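Period circadian protein homolog 2 (Mus musculus, PDB 3GDI) is a mammalian circadian clock protein involved in transcription regulation, whose tandem PAS domains probably mediate contacts with other clock proteins. Local coordinates at residues Q203-D208 with G239-L244; A157-P162 with L273-F278. One frame throughout, in Å; residues are numbered along the deposited sequence.

Interaction 1: Q203-D208 with G239-L244; sequences QLHPSD and GEYITL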
# COMPACT_ATOMS: atom_id res chain seq x y z
N GLN A 203 -1.68 -16.44 -8.17
CA GLN A 203 -0.87 -17.32 -7.33
C GLN A 203 -1.54 -18.65 -7.02
O GLN A 203 -0.89 -19.57 -6.56
CB GLN A 203 -0.55 -16.63 -6.01
CG GLN A 203 0.21 -15.34 -6.16
CD GLN A 203 1.49 -15.50 -6.93
OE1 GLN A 203 2.19 -16.50 -6.80
NE2 GLN A 203 1.82 -14.51 -7.74
N LEU A 204 -2.84 -18.76 -7.26
CA LEU A 204 -3.52 -20.01 -6.96
C LEU A 204 -3.39 -21.01 -8.10
O LEU A 204 -3.25 -20.63 -9.25
CB LEU A 204 -5.00 -19.75 -6.66
CG LEU A 204 -5.45 -19.55 -5.21
CD1 LEU A 204 -4.63 -18.48 -4.51
CD2 LEU A 204 -6.90 -19.16 -5.21
N HIS A 205 -3.43 -22.29 -7.77
CA HIS A 205 -3.35 -23.31 -8.78
C HIS A 205 -4.56 -23.11 -9.68
O HIS A 205 -5.65 -22.81 -9.19
CB HIS A 205 -3.40 -24.71 -8.15
CG HIS A 205 -3.30 -25.82 -9.15
ND1 HIS A 205 -2.22 -26.68 -9.20
CD2 HIS A 205 -4.11 -26.18 -10.17
CE1 HIS A 205 -2.37 -27.51 -10.22
NE2 HIS A 205 -3.51 -27.22 -10.83
N PRO A 206 -4.40 -23.27 -11.00
CA PRO A 206 -5.52 -23.10 -11.93
C PRO A 206 -6.78 -23.90 -11.60
O PRO A 206 -7.88 -23.54 -12.02
CB PRO A 206 -4.91 -23.45 -13.30
CG PRO A 206 -3.66 -24.22 -12.97
CD PRO A 206 -3.15 -23.52 -11.73
N SER A 207 -6.65 -24.99 -10.86
CA SER A 207 -7.81 -25.81 -10.50
C SER A 207 -8.46 -25.39 -9.18
O SER A 207 -9.50 -25.92 -8.81
CB SER A 207 -7.42 -27.29 -10.42
OG SER A 207 -6.91 -27.74 -11.66
N ASP A 208 -7.85 -24.44 -8.48
CA ASP A 208 -8.39 -23.96 -7.22
C ASP A 208 -8.85 -22.51 -7.35
O ASP A 208 -9.19 -21.87 -6.36
CB ASP A 208 -7.34 -24.08 -6.13
CG ASP A 208 -6.99 -25.54 -5.82
OD1 ASP A 208 -6.03 -25.78 -5.05
OD2 ASP A 208 -7.70 -26.43 -6.34
N GLY A 239 8.08 -21.70 -8.32
CA GLY A 239 7.14 -22.35 -9.22
C GLY A 239 6.44 -23.57 -8.65
O GLY A 239 5.56 -24.15 -9.28
N GLU A 240 6.83 -23.95 -7.45
CA GLU A 240 6.25 -25.11 -6.79
C GLU A 240 5.09 -24.66 -5.92
O GLU A 240 5.11 -23.56 -5.37
CB GLU A 240 7.31 -25.77 -5.90
CG GLU A 240 7.28 -27.26 -5.89
CD GLU A 240 8.59 -27.83 -6.34
OE1 GLU A 240 8.91 -27.70 -7.54
OE2 GLU A 240 9.31 -28.41 -5.50
N TYR A 241 4.09 -25.52 -5.79
CA TYR A 241 2.90 -25.24 -4.99
C TYR A 241 2.97 -25.84 -3.59
O TYR A 241 3.51 -26.92 -3.40
CB TYR A 241 1.67 -25.83 -5.67
CG TYR A 241 1.23 -25.08 -6.89
CD1 TYR A 241 0.49 -23.90 -6.77
CD2 TYR A 241 1.56 -25.52 -8.17
CE1 TYR A 241 0.09 -23.18 -7.89
CE2 TYR A 241 1.17 -24.81 -9.30
CZ TYR A 241 0.44 -23.65 -9.15
OH TYR A 241 0.04 -22.95 -10.27
N ILE A 242 2.42 -25.12 -2.61
CA ILE A 242 2.35 -25.63 -1.25
C ILE A 242 0.86 -25.74 -0.97
O ILE A 242 0.06 -24.97 -1.50
CB ILE A 242 3.02 -24.69 -0.22
CG1 ILE A 242 2.41 -23.28 -0.30
CG2 ILE A 242 4.53 -24.67 -0.43
CD1 ILE A 242 2.91 -22.32 0.78
N THR A 243 0.47 -26.72 -0.15
CA THR A 243 -0.94 -26.92 0.16
C THR A 243 -1.29 -26.21 1.44
O THR A 243 -0.70 -26.44 2.49
CB THR A 243 -1.26 -28.41 0.29
OG1 THR A 243 -1.06 -29.03 -0.99
CG2 THR A 243 -2.69 -28.63 0.73
N LEU A 244 -2.29 -25.34 1.35
CA LEU A 244 -2.74 -24.56 2.48
C LEU A 244 -4.07 -24.97 3.10
O LEU A 244 -4.94 -25.52 2.42
CB LEU A 244 -2.84 -23.09 2.07
CG LEU A 244 -1.57 -22.27 1.80
CD1 LEU A 244 -0.55 -23.10 1.07
CD2 LEU A 244 -1.95 -21.04 0.99
O HOH W 1 -0.51 -20.56 -11.13
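Y241 sets one face of its ring, near the CE1-CZ rim, against H205, CE1 standing 3.6 Å from H205 CA. The approach starts at CB, which points toward the loop 203-208; with CG anti to the carbonyl carbon (chi1 -73°) the ring extends across to it. Over one ring face sits H205 CB, a CH-pi contact 4.2 Å from the centroid of the Y241 ring. H205 ND1 comes 3.9 Å from Y241 CE2, and the imidazole is tilted to the phenol ring at 44°, an oblique pairing. Such packing joins two parts of a PAS domain, the loop between helices 200-203 and 209-221 and the start of strand 241-252. Strand 227-235 is hydrogen-bonded to both parts, and its R235 also touches the tyrosine. Near the ring plane, at the edge, lies the carbonyl O of Q203. At the tip, Y241 OH packs 3.6 Å from P206 CD. Were the ring cut back to an alanine, the H205 side chain would probably lose the aromatic surface it lies against, and the bound water its phenol partner. That water sits 2.6 Å from Y241 OH and donates only weakly to the carbonyl O of L204.

Interaction 2: A157-P162 with L273-F278; sequences APRIPP and LNEDVF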
# COMPACT_ATOMS: atom_id res chain seq x y z
N ALA A 157 16.54 -26.96 7.24
CA ALA A 157 17.25 -26.79 8.50
C ALA A 157 17.78 -25.37 8.69
O ALA A 157 18.59 -24.91 7.89
CB ALA A 157 18.40 -27.78 8.58
N PRO A 158 17.34 -24.67 9.74
CA PRO A 158 16.36 -25.10 10.76
C PRO A 158 14.93 -25.02 10.22
O PRO A 158 14.41 -23.92 10.00
CB PRO A 158 16.59 -24.11 11.91
CG PRO A 158 17.99 -23.58 11.67
CD PRO A 158 18.01 -23.43 10.18
N ARG A 159 14.30 -26.17 10.02
CA ARG A 159 12.94 -26.19 9.49
C ARG A 159 11.89 -25.69 10.47
O ARG A 159 11.82 -26.14 11.61
CB ARG A 159 12.56 -27.60 9.05
CG ARG A 159 13.36 -28.13 7.88
CD ARG A 159 12.77 -29.43 7.37
NE ARG A 159 13.55 -30.01 6.28
CZ ARG A 159 14.75 -30.56 6.42
NH1 ARG A 159 15.33 -30.60 7.62
NH2 ARG A 159 15.38 -31.06 5.37
N ILE A 160 11.08 -24.75 10.00
CA ILE A 160 10.01 -24.18 10.80
C ILE A 160 9.01 -25.29 11.16
O ILE A 160 8.49 -25.97 10.28
CB ILE A 160 9.26 -23.06 10.02
CG1 ILE A 160 10.22 -21.93 9.66
CG2 ILE A 160 8.10 -22.51 10.86
CD1 ILE A 160 9.57 -20.75 8.98
N PRO A 161 8.75 -25.48 12.45
CA PRO A 161 7.79 -26.53 12.84
C PRO A 161 6.47 -26.38 12.07
O PRO A 161 5.91 -25.29 11.99
CB PRO A 161 7.63 -26.30 14.34
CG PRO A 161 8.96 -25.76 14.74
CD PRO A 161 9.27 -24.78 13.64
N PRO A 162 5.96 -27.47 11.49
CA PRO A 162 4.71 -27.43 10.73
C PRO A 162 3.52 -26.76 11.43
O PRO A 162 2.68 -26.16 10.76
CB PRO A 162 4.45 -28.91 10.44
CG PRO A 162 5.83 -29.45 10.28
CD PRO A 162 6.55 -28.82 11.46
N LEU A 273 8.18 -29.39 -3.03
CA LEU A 273 9.05 -30.53 -3.26
C LEU A 273 10.51 -30.10 -3.11
O LEU A 273 11.34 -30.86 -2.62
CB LEU A 273 8.81 -31.11 -4.65
CG LEU A 273 9.25 -32.55 -4.89
CD1 LEU A 273 8.60 -33.46 -3.86
CD2 LEU A 273 8.87 -32.98 -6.31
N ASN A 274 10.82 -28.87 -3.54
CA ASN A 274 12.16 -28.30 -3.44
C ASN A 274 12.16 -27.34 -2.26
O ASN A 274 11.47 -26.32 -2.28
CB ASN A 274 12.52 -27.52 -4.71
CG ASN A 274 13.86 -26.81 -4.60
OD1 ASN A 274 14.17 -25.91 -5.39
ND2 ASN A 274 14.67 -27.21 -3.63
N GLU A 275 12.95 -27.66 -1.24
CA GLU A 275 13.03 -26.87 -0.02
C GLU A 275 13.50 -25.43 -0.12
O GLU A 275 13.15 -24.62 0.74
CB GLU A 275 13.88 -27.61 1.01
CG GLU A 275 13.30 -28.96 1.40
CD GLU A 275 14.16 -29.70 2.41
OE1 GLU A 275 15.38 -29.85 2.17
OE2 GLU A 275 13.60 -30.12 3.44
N ASP A 276 14.30 -25.09 -1.12
CA ASP A 276 14.75 -23.70 -1.24
C ASP A 276 13.66 -22.94 -1.99
O ASP A 276 13.60 -22.97 -3.22
CB ASP A 276 16.06 -23.59 -2.02
CG ASP A 276 16.66 -22.20 -1.95
OD1 ASP A 276 15.88 -21.22 -1.97
OD2 ASP A 276 17.90 -22.08 -1.88
N VAL A 277 12.80 -22.28 -1.23
CA VAL A 277 11.69 -21.56 -1.81
C VAL A 277 12.07 -20.24 -2.49
O VAL A 277 11.26 -19.64 -3.21
CB VAL A 277 10.61 -21.34 -0.73
CG1 VAL A 277 11.05 -20.26 0.23
CG2 VAL A 277 9.29 -21.03 -1.39
N PHE A 278 13.30 -19.79 -2.29
CA PHE A 278 13.77 -18.55 -2.90
C PHE A 278 14.39 -18.73 -4.29
O PHE A 278 14.56 -17.76 -5.02
CB PHE A 278 14.78 -17.86 -1.98
CG PHE A 278 14.15 -17.31 -0.73
CD1 PHE A 278 13.24 -16.26 -0.81
CD2 PHE A 278 14.41 -17.88 0.51
CE1 PHE A 278 12.60 -15.78 0.32
CE2 PHE A 278 13.78 -17.42 1.65
CZ PHE A 278 12.86 -16.36 1.55
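R159 and E275 meet as a surface salt bridge in which two nitrogens converge on a single oxygen. The guanidinium presents its NE and NH2 side, and E275 OE2 receives R159 NE and R159 NH2 at 2.8 Å each. Both hydrogen bonds are bent, with N-H...O angles of 143°, as expected when two roughly parallel N-H groups must converge on one oxygen. OE2 lies close to the guanidinium plane, at its edge, and offers its syn lone pair to NH2, while NE approaches on the same syn side but out of the carboxylate plane. The two groups are turned 39° from coplanar, and the side-on grip engages one carboxylate oxygen, not both: E275 OE1 is 3.4 Å from R159 NH2 and forms no bond with it. The arginine chain is extended from CG to NE (chi2 -171°), which carries the charge across to the glutamate. This ion pair is the whole of the close contact between the segments. R159 is otherwise solvent-exposed, as are the prolines around it, P158 following a cis peptide bond. By contrast, buried V277 packs on S153 and T236, and D276 OD1 closes an Asx turn onto the F278 N. In the fold, the bridge ties the linker between strand 142-150 of one PAS sheet and strand 166-171 of the next to the loop that leads from strand 259-268 toward helix 291-303.

In the fold
The two contacts differ in chemistry as in place. Interaction 1 is partly buried and lies within the second PAS domain, where an aromatic side chain packs on a loop with just a water to link polar groups. Interaction 2 lies at the surface and rests on opposite charges, joining the connection between the two PAS sheets to the segment that follows the second one. Along the chain, interaction 1 is nested inside the loop that interaction 2 closes, and their centres are about 17 Å apart. They also touch directly: E240, the neighbour of Y241, probably accepts a hydrogen bond through its OE2 from the backbone N of N274, next to E275.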